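Local coordinates for acetyl-CoA C-acetyltransferase (Syntrophomonas wolfei subsp. wolfei, PDB 7N7Z), which probably catalyses the reversible condensation of two acetyl-CoA molecules into acetoacetyl-CoA, with release of free CoA, as a member of the thiolase family, at residues B[36-41]-B[75-80]; B[298-303]-B[332-337]; B[275-280]-B[369-374]; B[146-151]-B[158-163]. All coordinates share one frame; numbering follows the deposited sequence.

Contact 1: B[36-41]-B[75-80]; sequences IAANAA and MKVGLP
Val77 turns its isopropyl group toward helix 30-45 and meets two neighbouring side chains there. Its CG1 lies 4.0 Å from Ala38 CB, an apolar touch, while the carboxamide of Asn39 comes in obliquely against the same CG1 branch and CB. Asn39 OD1 is within 3.3 Å of Val77 CB, so this carbonyl oxygen rests against aliphatic carbon, and its polar needs are met by water. One water donates to Asn39 OD1 at 2.7 Å and also to Val77 O at 2.7 Å. A second accepts from Asn39 ND2 at 3.2 Å and donates to Lys76 O at 2.9 Å. With a water at each end, the amide has its oxygen and nitrogen told apart and its rotation probably fixed. Asn39 CB leads past segment 75-80, and CG, anti to the carbonyl carbon (chi1 -82°), brings the amide nearer. The carbonyls that share these waters belong to Lys76, the last residue of helix 69-76, and Val77 just beyond it. That helix closes in a Schellman motif at Gly78, whose positive phi (96°) would press a CB against the preceding carbonyl oxygen. The reversal sends the chain on to Leu79, which packs on Ile52 and Leu115. Val77 itself is enclosed further by Ile35 and Ile42, one turn before and one after Ala38 and Asn39. Beneath, Ala38 sits on Leu115 and Thr117 of strand 113-121, and Ala37 on Ala257 and Ala259 of strand 254-264, so helix 30-45 lies between the sheet and the end of helix 69-76.

Contact 2: B[298-303]-B[332-337]; sequences VAMPKV and RMLKEE
Val298 and Met333 form the tight end of this helix pair: Val298 CG1 and Met333 CE approach to 3.4 Å, closer than two methyl groups normally come. The methionine gets there by stretching out fully, with CG anti to the backbone N (chi1 180°) and the chain straight beyond it, so that its terminal methyl meets one branch of the valine. Pro301 and Leu334 pack with ordinary spacing, Leu334 CD2 lying 3.9 Å from the ring carbon Pro301 CG. The other branch of the leucine faces Met300 more loosely, its CD1 4.3 Å from Met300 CE. Leu334 thus gives one branch to the proline ring and the other to the methionine methyl, and every touch is between carbon atoms. The axes of the two short helical segments come within 10.7 Å, their directions 48° apart, a wide spacing that the side chains bridge. Helix 296-307 is kinked at Pro301, whose nitrogen makes no bond to the turn before; the proline ring faces Leu334. On the far side of helix 324-336, Lys335 and Glu336 are exposed to solvent. Met333 is also flanked by Leu294 and Tyr172. On the inner side of helix 296-307, Ala299 and Val303 pack on Ala396 of strand 394-400, while Lys302 forms a salt bridge with Glu285. Two adjacent helices laid over one face of the sheet in this way are typical of the outer helical layer of the thiolase fold; Val298 is still only about 9 Å, side chain to side chain, from Cys388, a predicted proton acceptor.

Contact 3: B[275-280]-B[369-374]; sequences PLMKLV and VSMYYE
Met277 and Tyr372 lie opposite each other where the start of strand 277-285 passes helix 360-378, their CA atoms 7.8 Å apart. Leu276 takes helix-like backbone angles and Met277 is almost fully extended; across this change both consecutive side chains point to the helix. Tyr372 receives them at its two ends. Leu276 crosses the phenol at about a right angle, with CB 3.7 Å from Tyr372 CE1 and CD2 3.8 Å from Tyr372 OH. Met277 takes the base: its CE is 3.5 Å from Tyr372 CB, and its SD makes a Met-aromatic contact 5.3 Å from the Tyr372 ring centroid, oblique to the ring. The methionine reaches this place with CG set between the backbone N and the carbonyl carbon (chi1 62°) and the rest of the chain extended. Its tip also meets that of Met371, CE to CE at 3.7 Å; Met371 bends at its last torsion to bring the methyl round. Within the helix the tyrosine is held from the other side, as Tyr372 CD2 stands 3.5 Å above the ring plane of Tyr373, toward the rim. Replacing Tyr372 by alanine would probably open a gap beside Leu276 and take the aromatic partner from Met277 SD. Met13 and Trp399, on strands 8-20 and 394-400, add to the enclosure of Met277, and Trp399 also touches Met371. This is helix-on-sheet packing within the layered thiolase fold, in which helix 360-378 belongs to the helical layer between the two sheets.

Contact 4: B[146-151]-B[158-163]; sequences AMLSDG and GGHMGM
Leu148 meets His160 at the N-terminal end of helix 161-172, where His160 is the N-cap residue and a short loop leads back to helix 146-152. Gly158 and Gly159, just before the cap, belong to a G1 beta bulge. The methyl Leu148 CD2 lies 3.9 Å from His160 NE2, oblique to the imidazole. That nitrogen is buried without a polar partner in the model, whereas ND1 on the other side of the ring accepts the capping bond. His160 also meets the ring of Phe239, the planes inclined at about 40°. A leucine in place of His160 would probably leave Gly162 N without its capping acceptor and the start of the helix less firmly held. Beside this pair, Met161 bends at chi2 (-68°) and sets its methyl CE 3.6 Å from Gly151 O. Gly151 ends a wider pi-type turn, and a CB there would clash with Met147 O. The first helix also faces other chains: Asp150 accepts from Gly64 N and Gly66 N of a second subunit, and Leu148 packs on Gly139 of a third. Met161 lies about 6 Å, between side chains, from Cys92, the predicted acyl-thioester nucleophile, consistent with a place at the edge of the predicted active site. The capping bond itself is nearly straight, Gly162 N to His160 ND1 measuring 3.3 Å with an angle of 176° at the hydrogen, and the donor stays in the imidazole plane.

How the contacts relate
Along the chain, contact 1 closes first, contact 4 follows, and contact 2 is nested inside the loop closed by contact 3. Contacts 1 and 4 belong to the N-terminal thiolase domain, contacts 2 and 3 to the C-terminal one. Contacts 1 and 2 join outer helices on opposite sides of the chain's centre, 37 Å apart. Contact 3 lies between them, 20 Å from contact 1 and 23 Å from contact 2, and strand 277-285 leads from it into helix 296-307. Contact 4 stands at least 26 Å from the others, distances centre to centre. Contacts 1 to 3 are packing within the layers of the fold, while contact 4 lies near the predicted active site and the subunit interfaces.

Contact 1: B[36-41]-B[75-80]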
loop_
_atom_site.group_PDB
_atom_site.type_symbol
_atom_site.label_atom_id
_atom_site.label_comp_id
_atom_site.label_asym_id
_atom_site.label_seq_id
_atom_site.Cartn_x
_atom_site.Cartn_y
_atom_site.Cartn_z
ATOM N N ILE B 36 -3.720 -23.550 19.661
ATOM C CA ILE B 36 -2.983 -24.082 20.804
ATOM C C ILE B 36 -3.814 -23.957 22.075
ATOM O O ILE B 36 -3.929 -24.906 22.858
ATOM C CB ILE B 36 -1.623 -23.372 20.942
ATOM C CG1 ILE B 36 -0.707 -23.759 19.779
ATOM C CG2 ILE B 36 -0.971 -23.725 22.275
ATOM C CD1 ILE B 36 0.513 -22.872 19.630
ATOM N N ALA B 37 -4.419 -22.786 22.292
ATOM C CA ALA B 37 -5.244 -22.593 23.480
ATOM C C ALA B 37 -6.484 -23.477 23.441
ATOM O O ALA B 37 -6.888 -24.036 24.468
ATOM C CB ALA B 37 -5.640 -21.122 23.609
ATOM N N ALA B 38 -7.102 -23.615 22.265
ATOM C CA ALA B 38 -8.303 -24.435 22.153
ATOM C C ALA B 38 -7.997 -25.902 22.424
ATOM O O ALA B 38 -8.737 -26.575 23.151
ATOM C CB ALA B 38 -8.929 -24.264 20.770
ATOM N N ASN B 39 -6.912 -26.419 21.839
ATOM C CA ASN B 39 -6.541 -27.810 22.078
ATOM C C ASN B 39 -6.264 -28.056 23.555
ATOM O O ASN B 39 -6.647 -29.095 24.104
ATOM C CB ASN B 39 -5.320 -28.178 21.236
ATOM C CG ASN B 39 -5.684 -28.534 19.809
ATOM O OD1 ASN B 39 -6.733 -29.127 19.552
ATOM N ND2 ASN B 39 -4.817 -28.171 18.871
ATOM N N ALA B 40 -5.598 -27.106 24.216
ATOM C CA ALA B 40 -5.324 -27.249 25.640
ATOM C C ALA B 40 -6.618 -27.353 26.436
ATOM O O ALA B 40 -6.779 -28.253 27.267
ATOM C CB ALA B 40 -4.483 -26.071 26.132
ATOM N N ALA B 41 -7.557 -26.439 26.191
ATOM C CA ALA B 41 -8.823 -26.479 26.915
ATOM C C ALA B 41 -9.575 -27.776 26.639
ATOM O O ALA B 41 -10.157 -28.371 27.554
ATOM C CB ALA B 41 -9.678 -25.270 26.538
ATOM N N MET B 75 -12.297 -26.545 13.019
ATOM C CA MET B 75 -12.014 -27.723 12.209
ATOM C C MET B 75 -10.624 -28.276 12.494
ATOM O O MET B 75 -10.423 -29.496 12.465
ATOM C CB MET B 75 -12.153 -27.384 10.725
ATOM C CG MET B 75 -13.567 -27.027 10.295
ATOM S SD MET B 75 -14.760 -28.345 10.598
ATOM C CE MET B 75 -15.456 -27.817 12.163
ATOM N N LYS B 76 -9.655 -27.404 12.777
ATOM C CA LYS B 76 -8.287 -27.863 12.984
ATOM C C LYS B 76 -8.102 -28.518 14.346
ATOM O O LYS B 76 -7.222 -29.374 14.501
ATOM C CB LYS B 76 -7.316 -26.695 12.823
ATOM C CG LYS B 76 -6.899 -26.461 11.383
ATOM C CD LYS B 76 -6.388 -25.050 11.169
ATOM C CE LYS B 76 -5.839 -24.867 9.763
ATOM N NZ LYS B 76 -4.457 -24.312 9.777
ATOM N N VAL B 77 -8.911 -28.137 15.340
ATOM C CA VAL B 77 -8.900 -28.832 16.621
ATOM C C VAL B 77 -9.889 -29.990 16.653
ATOM O O VAL B 77 -10.064 -30.619 17.705
ATOM C CB VAL B 77 -9.176 -27.856 17.784
ATOM C CG1 VAL B 77 -8.201 -26.684 17.723
ATOM C CG2 VAL B 77 -10.613 -27.371 17.768
ATOM N N GLY B 78 -10.552 -30.285 15.540
ATOM C CA GLY B 78 -11.329 -31.502 15.414
ATOM C C GLY B 78 -12.808 -31.381 15.697
ATOM O O GLY B 78 -13.451 -32.402 15.973
ATOM N N LEU B 79 -13.371 -30.177 15.643
ATOM C CA LEU B 79 -14.813 -30.051 15.766
ATOM C C LEU B 79 -15.481 -30.731 14.572
ATOM O O LEU B 79 -14.911 -30.782 13.477
ATOM C CB LEU B 79 -15.233 -28.585 15.834
ATOM C CG LEU B 79 -15.602 -28.058 17.223
ATOM C CD1 LEU B 79 -14.425 -28.178 18.177
ATOM C CD2 LEU B 79 -16.088 -26.618 17.143
ATOM N N PRO B 80 -16.685 -31.268 14.748
ATOM C CA PRO B 80 -17.381 -31.878 13.613
ATOM C C PRO B 80 -17.873 -30.816 12.643
ATOM O O PRO B 80 -18.185 -29.687 13.028
ATOM C CB PRO B 80 -18.547 -32.621 14.270
ATOM C CG PRO B 80 -18.833 -31.830 15.500
ATOM C CD PRO B 80 -17.508 -31.283 15.971
HETATM O O HOH W 1 -8.661 -30.985 19.931
HETATM O O HOH W 2 -4.638 -29.092 15.775
#

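Contact 2: B[298-303]-B[332-337]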
loop_
_atom_site.group_PDB
_atom_site.type_symbol
_atom_site.label_atom_id
_atom_site.label_comp_id
_atom_site.label_asym_id
_atom_site.label_seq_id
_atom_site.Cartn_x
_atom_site.Cartn_y
_atom_site.Cartn_z
ATOM N N VAL B 298 -20.456 0.151 36.607
ATOM C CA VAL B 298 -21.878 -0.040 36.376
ATOM C C VAL B 298 -22.217 -1.483 36.018
ATOM O O VAL B 298 -23.345 -1.922 36.271
ATOM C CB VAL B 298 -22.397 0.925 35.286
ATOM C CG1 VAL B 298 -22.335 2.365 35.777
ATOM C CG2 VAL B 298 -21.611 0.764 33.992
ATOM N N ALA B 299 -21.275 -2.238 35.447
ATOM C CA ALA B 299 -21.538 -3.632 35.115
ATOM C C ALA B 299 -21.461 -4.526 36.348
ATOM O O ALA B 299 -22.290 -5.426 36.517
ATOM C CB ALA B 299 -20.551 -4.112 34.050
ATOM N N MET B 300 -20.478 -4.292 37.217
ATOM C CA MET B 300 -20.327 -5.139 38.397
ATOM C C MET B 300 -21.550 -5.089 39.303
ATOM O O MET B 300 -22.050 -6.161 39.686
ATOM C CB MET B 300 -19.056 -4.744 39.154
ATOM C CG MET B 300 -17.772 -5.136 38.448
ATOM S SD MET B 300 -16.337 -4.299 39.146
ATOM C CE MET B 300 -16.108 -5.229 40.659
ATOM N N PRO B 301 -22.081 -3.922 39.681
ATOM C CA PRO B 301 -23.307 -3.926 40.495
ATOM C C PRO B 301 -24.483 -4.576 39.790
ATOM O O PRO B 301 -25.312 -5.220 40.446
ATOM C CB PRO B 301 -23.565 -2.434 40.761
ATOM C CG PRO B 301 -22.267 -1.747 40.478
ATOM C CD PRO B 301 -21.602 -2.555 39.412
ATOM N N LYS B 302 -24.577 -4.432 38.468
ATOM C CA LYS B 302 -25.708 -4.992 37.736
ATOM C C LYS B 302 -25.707 -6.515 37.802
ATOM O O LYS B 302 -26.708 -7.130 38.186
ATOM C CB LYS B 302 -25.679 -4.517 36.284
ATOM C CG LYS B 302 -26.907 -4.914 35.483
ATOM C CD LYS B 302 -26.925 -4.235 34.127
ATOM C CE LYS B 302 -27.635 -5.086 33.088
ATOM N NZ LYS B 302 -27.509 -4.517 31.717
ATOM N N VAL B 303 -24.590 -7.143 37.424
ATOM C CA VAL B 303 -24.526 -8.602 37.433
ATOM C C VAL B 303 -24.776 -9.136 38.838
ATOM O O VAL B 303 -25.409 -10.185 39.018
ATOM C CB VAL B 303 -23.176 -9.085 36.872
ATOM C CG1 VAL B 303 -22.029 -8.691 37.794
ATOM C CG2 VAL B 303 -23.202 -10.591 36.651
ATOM N N ARG B 332 -13.524 4.990 42.635
ATOM C CA ARG B 332 -14.275 6.160 43.071
ATOM C C ARG B 332 -15.755 6.020 42.735
ATOM O O ARG B 332 -16.619 6.218 43.598
ATOM C CB ARG B 332 -13.693 7.422 42.435
ATOM C CG ARG B 332 -14.165 8.714 43.084
ATOM C CD ARG B 332 -13.408 9.007 44.370
ATOM N NE ARG B 332 -12.004 9.307 44.119
ATOM C CZ ARG B 332 -11.555 10.471 43.666
ATOM N NH1 ARG B 332 -12.376 11.474 43.402
ATOM N NH2 ARG B 332 -10.249 10.630 43.472
ATOM N N MET B 333 -16.071 5.679 41.484
ATOM C CA MET B 333 -17.473 5.545 41.100
ATOM C C MET B 333 -18.158 4.450 41.906
ATOM O O MET B 333 -19.329 4.586 42.281
ATOM C CB MET B 333 -17.593 5.258 39.603
ATOM C CG MET B 333 -19.036 5.100 39.141
ATOM S SD MET B 333 -19.232 5.017 37.351
ATOM C CE MET B 333 -21.018 5.095 37.214
ATOM N N LEU B 334 -17.447 3.354 42.183
ATOM C CA LEU B 334 -18.039 2.283 42.977
ATOM C C LEU B 334 -18.315 2.735 44.405
ATOM O O LEU B 334 -19.232 2.217 45.050
ATOM C CB LEU B 334 -17.123 1.058 42.983
ATOM C CG LEU B 334 -17.391 -0.045 41.954
ATOM C CD1 LEU B 334 -16.492 -1.244 42.239
ATOM C CD2 LEU B 334 -18.853 -0.475 41.929
ATOM N N LYS B 335 -17.535 3.688 44.918
ATOM C CA LYS B 335 -17.780 4.202 46.260
ATOM C C LYS B 335 -18.890 5.246 46.262
ATOM O O LYS B 335 -19.692 5.300 47.202
ATOM C CB LYS B 335 -16.494 4.799 46.837
ATOM C CG LYS B 335 -16.696 5.617 48.110
ATOM C CD LYS B 335 -15.400 6.258 48.580
ATOM C CE LYS B 335 -15.497 6.686 50.035
ATOM N NZ LYS B 335 -14.321 7.489 50.467
ATOM N N GLU B 336 -18.953 6.077 45.222
ATOM C CA GLU B 336 -19.864 7.218 45.223
ATOM C C GLU B 336 -21.266 6.818 44.777
ATOM O O GLU B 336 -22.246 7.045 45.494
ATOM C CB GLU B 336 -19.308 8.325 44.324
ATOM C CG GLU B 336 -18.193 9.133 44.968
ATOM C CD GLU B 336 -17.479 10.038 43.985
ATOM O OE1 GLU B 336 -17.710 9.899 42.765
ATOM O OE2 GLU B 336 -16.686 10.892 44.435
ATOM N N GLU B 337 -21.381 6.223 43.592
ATOM C CA GLU B 337 -22.677 5.869 43.029
ATOM C C GLU B 337 -23.078 4.429 43.320
ATOM O O GLU B 337 -24.242 4.073 43.105
ATOM C CB GLU B 337 -22.673 6.116 41.518
ATOM C CG GLU B 337 -22.209 7.519 41.151
ATOM C CD GLU B 337 -23.044 8.143 40.053
ATOM O OE1 GLU B 337 -23.248 7.483 39.013
ATOM O OE2 GLU B 337 -23.497 9.293 40.232
#

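Contact 3: B[275-280]-B[369-374]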
loop_
_atom_site.group_PDB
_atom_site.type_symbol
_atom_site.label_atom_id
_atom_site.label_comp_id
_atom_site.label_asym_id
_atom_site.label_seq_id
_atom_site.Cartn_x
_atom_site.Cartn_y
_atom_site.Cartn_z
ATOM N N PRO B 275 -16.827 -30.810 36.360
ATOM C CA PRO B 275 -17.121 -29.386 36.149
ATOM C C PRO B 275 -16.272 -28.519 37.068
ATOM O O PRO B 275 -16.251 -28.715 38.285
ATOM C CB PRO B 275 -18.614 -29.274 36.479
ATOM C CG PRO B 275 -18.875 -30.395 37.424
ATOM C CD PRO B 275 -17.932 -31.508 37.045
ATOM N N LEU B 276 -15.568 -27.554 36.473
ATOM C CA LEU B 276 -14.659 -26.713 37.245
ATOM C C LEU B 276 -15.404 -25.612 37.992
ATOM O O LEU B 276 -15.118 -25.356 39.166
ATOM C CB LEU B 276 -13.598 -26.112 36.324
ATOM C CG LEU B 276 -12.900 -27.109 35.396
ATOM C CD1 LEU B 276 -11.804 -26.434 34.587
ATOM C CD2 LEU B 276 -12.334 -28.267 36.194
ATOM N N MET B 277 -16.352 -24.947 37.337
ATOM C CA MET B 277 -17.178 -23.958 38.013
ATOM C C MET B 277 -18.433 -23.723 37.184
ATOM O O MET B 277 -18.509 -24.105 36.013
ATOM C CB MET B 277 -16.410 -22.653 38.254
ATOM C CG MET B 277 -15.951 -21.941 37.001
ATOM S SD MET B 277 -15.128 -20.383 37.390
ATOM C CE MET B 277 -14.443 -19.948 35.795
ATOM N N LYS B 278 -19.419 -23.094 37.814
ATOM C CA LYS B 278 -20.747 -22.920 37.241
ATOM C C LYS B 278 -21.008 -21.444 36.977
ATOM O O LYS B 278 -20.783 -20.602 37.854
ATOM C CB LYS B 278 -21.821 -23.481 38.177
ATOM C CG LYS B 278 -23.225 -22.956 37.902
ATOM C CD LYS B 278 -24.296 -23.882 38.469
ATOM C CE LYS B 278 -24.038 -24.188 39.934
ATOM N NZ LYS B 278 -25.202 -24.825 40.609
ATOM N N LEU B 279 -21.486 -21.140 35.775
ATOM C CA LEU B 279 -21.891 -19.781 35.448
ATOM C C LEU B 279 -23.000 -19.325 36.386
ATOM O O LEU B 279 -24.043 -19.978 36.493
ATOM C CB LEU B 279 -22.361 -19.714 33.995
ATOM C CG LEU B 279 -22.891 -18.364 33.508
ATOM C CD1 LEU B 279 -21.792 -17.311 33.526
ATOM C CD2 LEU B 279 -23.480 -18.500 32.114
ATOM N N VAL B 280 -22.772 -18.208 37.068
ATOM C CA VAL B 280 -23.770 -17.602 37.943
ATOM C C VAL B 280 -24.486 -16.454 37.246
ATOM O O VAL B 280 -25.714 -16.374 37.263
ATOM C CB VAL B 280 -23.110 -17.127 39.257
ATOM C CG1 VAL B 280 -24.143 -16.468 40.163
ATOM C CG2 VAL B 280 -22.429 -18.289 39.970
ATOM N N VAL B 369 -10.305 -17.076 32.877
ATOM C CA VAL B 369 -9.398 -18.202 33.088
ATOM C C VAL B 369 -8.548 -17.967 34.330
ATOM O O VAL B 369 -8.432 -18.837 35.201
ATOM C CB VAL B 369 -8.521 -18.421 31.841
ATOM C CG1 VAL B 369 -7.381 -19.382 32.152
ATOM C CG2 VAL B 369 -9.358 -18.935 30.680
ATOM N N SER B 370 -7.936 -16.785 34.427
ATOM C CA SER B 370 -7.085 -16.486 35.574
ATOM C C SER B 370 -7.895 -16.441 36.862
ATOM O O SER B 370 -7.426 -16.894 37.912
ATOM C CB SER B 370 -6.354 -15.165 35.351
ATOM O OG SER B 370 -5.421 -15.277 34.292
ATOM N N MET B 371 -9.115 -15.902 36.801
ATOM C CA MET B 371 -9.974 -15.880 37.978
ATOM C C MET B 371 -10.141 -17.281 38.553
ATOM O O MET B 371 -9.903 -17.509 39.744
ATOM C CB MET B 371 -11.336 -15.279 37.621
ATOM C CG MET B 371 -12.325 -15.223 38.784
ATOM S SD MET B 371 -14.036 -15.107 38.228
ATOM C CE MET B 371 -14.305 -16.785 37.675
ATOM N N TYR B 372 -10.549 -18.237 37.714
ATOM C CA TYR B 372 -10.775 -19.593 38.202
ATOM C C TYR B 372 -9.526 -20.154 38.870
ATOM O O TYR B 372 -9.572 -20.617 40.015
ATOM C CB TYR B 372 -11.203 -20.514 37.060
ATOM C CG TYR B 372 -10.968 -21.971 37.395
ATOM C CD1 TYR B 372 -11.844 -22.659 38.224
ATOM C CD2 TYR B 372 -9.858 -22.650 36.907
ATOM C CE1 TYR B 372 -11.631 -23.984 38.546
ATOM C CE2 TYR B 372 -9.635 -23.976 37.227
ATOM C CZ TYR B 372 -10.525 -24.638 38.046
ATOM O OH TYR B 372 -10.309 -25.959 38.369
ATOM N N TYR B 373 -8.398 -20.137 38.160
ATOM C CA TYR B 373 -7.195 -20.778 38.677
ATOM C C TYR B 373 -6.690 -20.112 39.950
ATOM O O TYR B 373 -5.996 -20.762 40.740
ATOM C CB TYR B 373 -6.110 -20.784 37.603
ATOM C CG TYR B 373 -6.232 -21.956 36.657
ATOM C CD1 TYR B 373 -5.774 -23.215 37.020
ATOM C CD2 TYR B 373 -6.820 -21.809 35.407
ATOM C CE1 TYR B 373 -5.888 -24.291 36.163
ATOM C CE2 TYR B 373 -6.937 -22.879 34.542
ATOM C CZ TYR B 373 -6.471 -24.118 34.926
ATOM O OH TYR B 373 -6.586 -25.188 34.069
ATOM N N GLU B 374 -7.020 -18.838 40.171
ATOM C CA GLU B 374 -6.720 -18.224 41.459
ATOM C C GLU B 374 -7.671 -18.733 42.536
ATOM O O GLU B 374 -7.259 -18.963 43.678
ATOM C CB GLU B 374 -6.791 -16.702 41.352
ATOM C CG GLU B 374 -6.326 -15.973 42.606
ATOM C CD GLU B 374 -4.829 -16.091 42.841
ATOM O OE1 GLU B 374 -4.140 -16.729 42.016
ATOM O OE2 GLU B 374 -4.341 -15.543 43.854
#

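Contact 4: B[146-151]-B[158-163]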
loop_
_atom_site.group_PDB
_atom_site.type_symbol
_atom_site.label_atom_id
_atom_site.label_comp_id
_atom_site.label_asym_id
_atom_site.label_seq_id
_atom_site.Cartn_x
_atom_site.Cartn_y
_atom_site.Cartn_z
ATOM N N ALA B 146 -4.447 -0.495 11.422
ATOM C CA ALA B 146 -5.783 -0.954 11.788
ATOM C C ALA B 146 -5.930 -1.136 13.293
ATOM O O ALA B 146 -7.025 -0.942 13.834
ATOM C CB ALA B 146 -6.104 -2.261 11.064
ATOM N N MET B 147 -4.854 -1.517 13.983
ATOM C CA MET B 147 -4.929 -1.647 15.434
ATOM C C MET B 147 -5.387 -0.346 16.077
ATOM O O MET B 147 -6.021 -0.365 17.139
ATOM C CB MET B 147 -3.570 -2.068 15.997
ATOM C CG MET B 147 -3.538 -2.217 17.518
ATOM S SD MET B 147 -1.952 -1.772 18.244
ATOM C CE MET B 147 -0.845 -2.817 17.308
ATOM N N LEU B 148 -5.077 0.788 15.454
ATOM C CA LEU B 148 -5.503 2.087 15.960
ATOM C C LEU B 148 -6.844 2.502 15.358
ATOM O O LEU B 148 -7.810 2.748 16.086
ATOM C CB LEU B 148 -4.431 3.140 15.659
ATOM C CG LEU B 148 -3.033 2.860 16.213
ATOM C CD1 LEU B 148 -2.083 3.975 15.812
ATOM C CD2 LEU B 148 -3.068 2.699 17.722
ATOM N N SER B 149 -6.916 2.563 14.026
ATOM C CA SER B 149 -8.094 3.123 13.373
ATOM C C SER B 149 -9.323 2.243 13.555
ATOM O O SER B 149 -10.444 2.758 13.631
ATOM C CB SER B 149 -7.811 3.339 11.884
ATOM O OG SER B 149 -7.538 2.112 11.226
ATOM N N ASP B 150 -9.140 0.925 13.628
ATOM C CA ASP B 150 -10.249 -0.010 13.762
ATOM C C ASP B 150 -10.365 -0.588 15.167
ATOM O O ASP B 150 -11.158 -1.510 15.381
ATOM C CB ASP B 150 -10.100 -1.148 12.748
ATOM C CG ASP B 150 -10.575 -0.767 11.356
ATOM O OD1 ASP B 150 -11.233 0.284 11.203
ATOM O OD2 ASP B 150 -10.283 -1.527 10.409
ATOM N N GLY B 151 -9.600 -0.072 16.130
ATOM C CA GLY B 151 -9.605 -0.636 17.464
ATOM C C GLY B 151 -9.307 0.351 18.575
ATOM O O GLY B 151 -10.210 0.737 19.323
ATOM N N GLY B 158 -12.968 10.415 20.210
ATOM C CA GLY B 158 -12.168 11.425 19.557
ATOM C C GLY B 158 -10.688 11.119 19.475
ATOM O O GLY B 158 -9.974 11.798 18.725
ATOM N N GLY B 159 -10.204 10.129 20.213
ATOM C CA GLY B 159 -8.796 9.804 20.166
ATOM C C GLY B 159 -8.517 8.454 20.789
ATOM O O GLY B 159 -9.427 7.662 21.045
ATOM N N HIS B 160 -7.229 8.207 21.027
ATOM C CA HIS B 160 -6.759 6.953 21.607
ATOM C C HIS B 160 -7.497 6.622 22.897
ATOM O O HIS B 160 -8.035 7.514 23.560
ATOM C CB HIS B 160 -5.253 7.037 21.873
ATOM C CG HIS B 160 -4.560 5.711 21.870
ATOM N ND1 HIS B 160 -4.604 4.844 22.941
ATOM C CD2 HIS B 160 -3.795 5.108 20.930
ATOM C CE1 HIS B 160 -3.901 3.762 22.658
ATOM N NE2 HIS B 160 -3.400 3.897 21.444
ATOM N N MET B 161 -7.527 5.336 23.262
ATOM C CA MET B 161 -8.118 4.949 24.540
ATOM C C MET B 161 -7.470 5.709 25.690
ATOM O O MET B 161 -8.141 6.067 26.665
ATOM C CB MET B 161 -7.971 3.443 24.757
ATOM C CG MET B 161 -8.783 2.587 23.801
ATOM S SD MET B 161 -10.559 2.733 24.057
ATOM C CE MET B 161 -11.175 2.125 22.488
ATOM N N GLY B 162 -6.162 5.960 25.594
ATOM C CA GLY B 162 -5.477 6.689 26.647
ATOM C C GLY B 162 -6.105 8.036 26.940
ATOM O O GLY B 162 -6.070 8.507 28.079
ATOM N N MET B 163 -6.689 8.673 25.922
ATOM C CA MET B 163 -7.344 9.958 26.139
ATOM C C MET B 163 -8.555 9.808 27.050
ATOM O O MET B 163 -8.806 10.666 27.905
ATOM C CB MET B 163 -7.754 10.573 24.800
ATOM C CG MET B 163 -6.613 10.720 23.807
ATOM S SD MET B 163 -5.359 11.892 24.358
ATOM C CE MET B 163 -5.980 13.413 23.644
#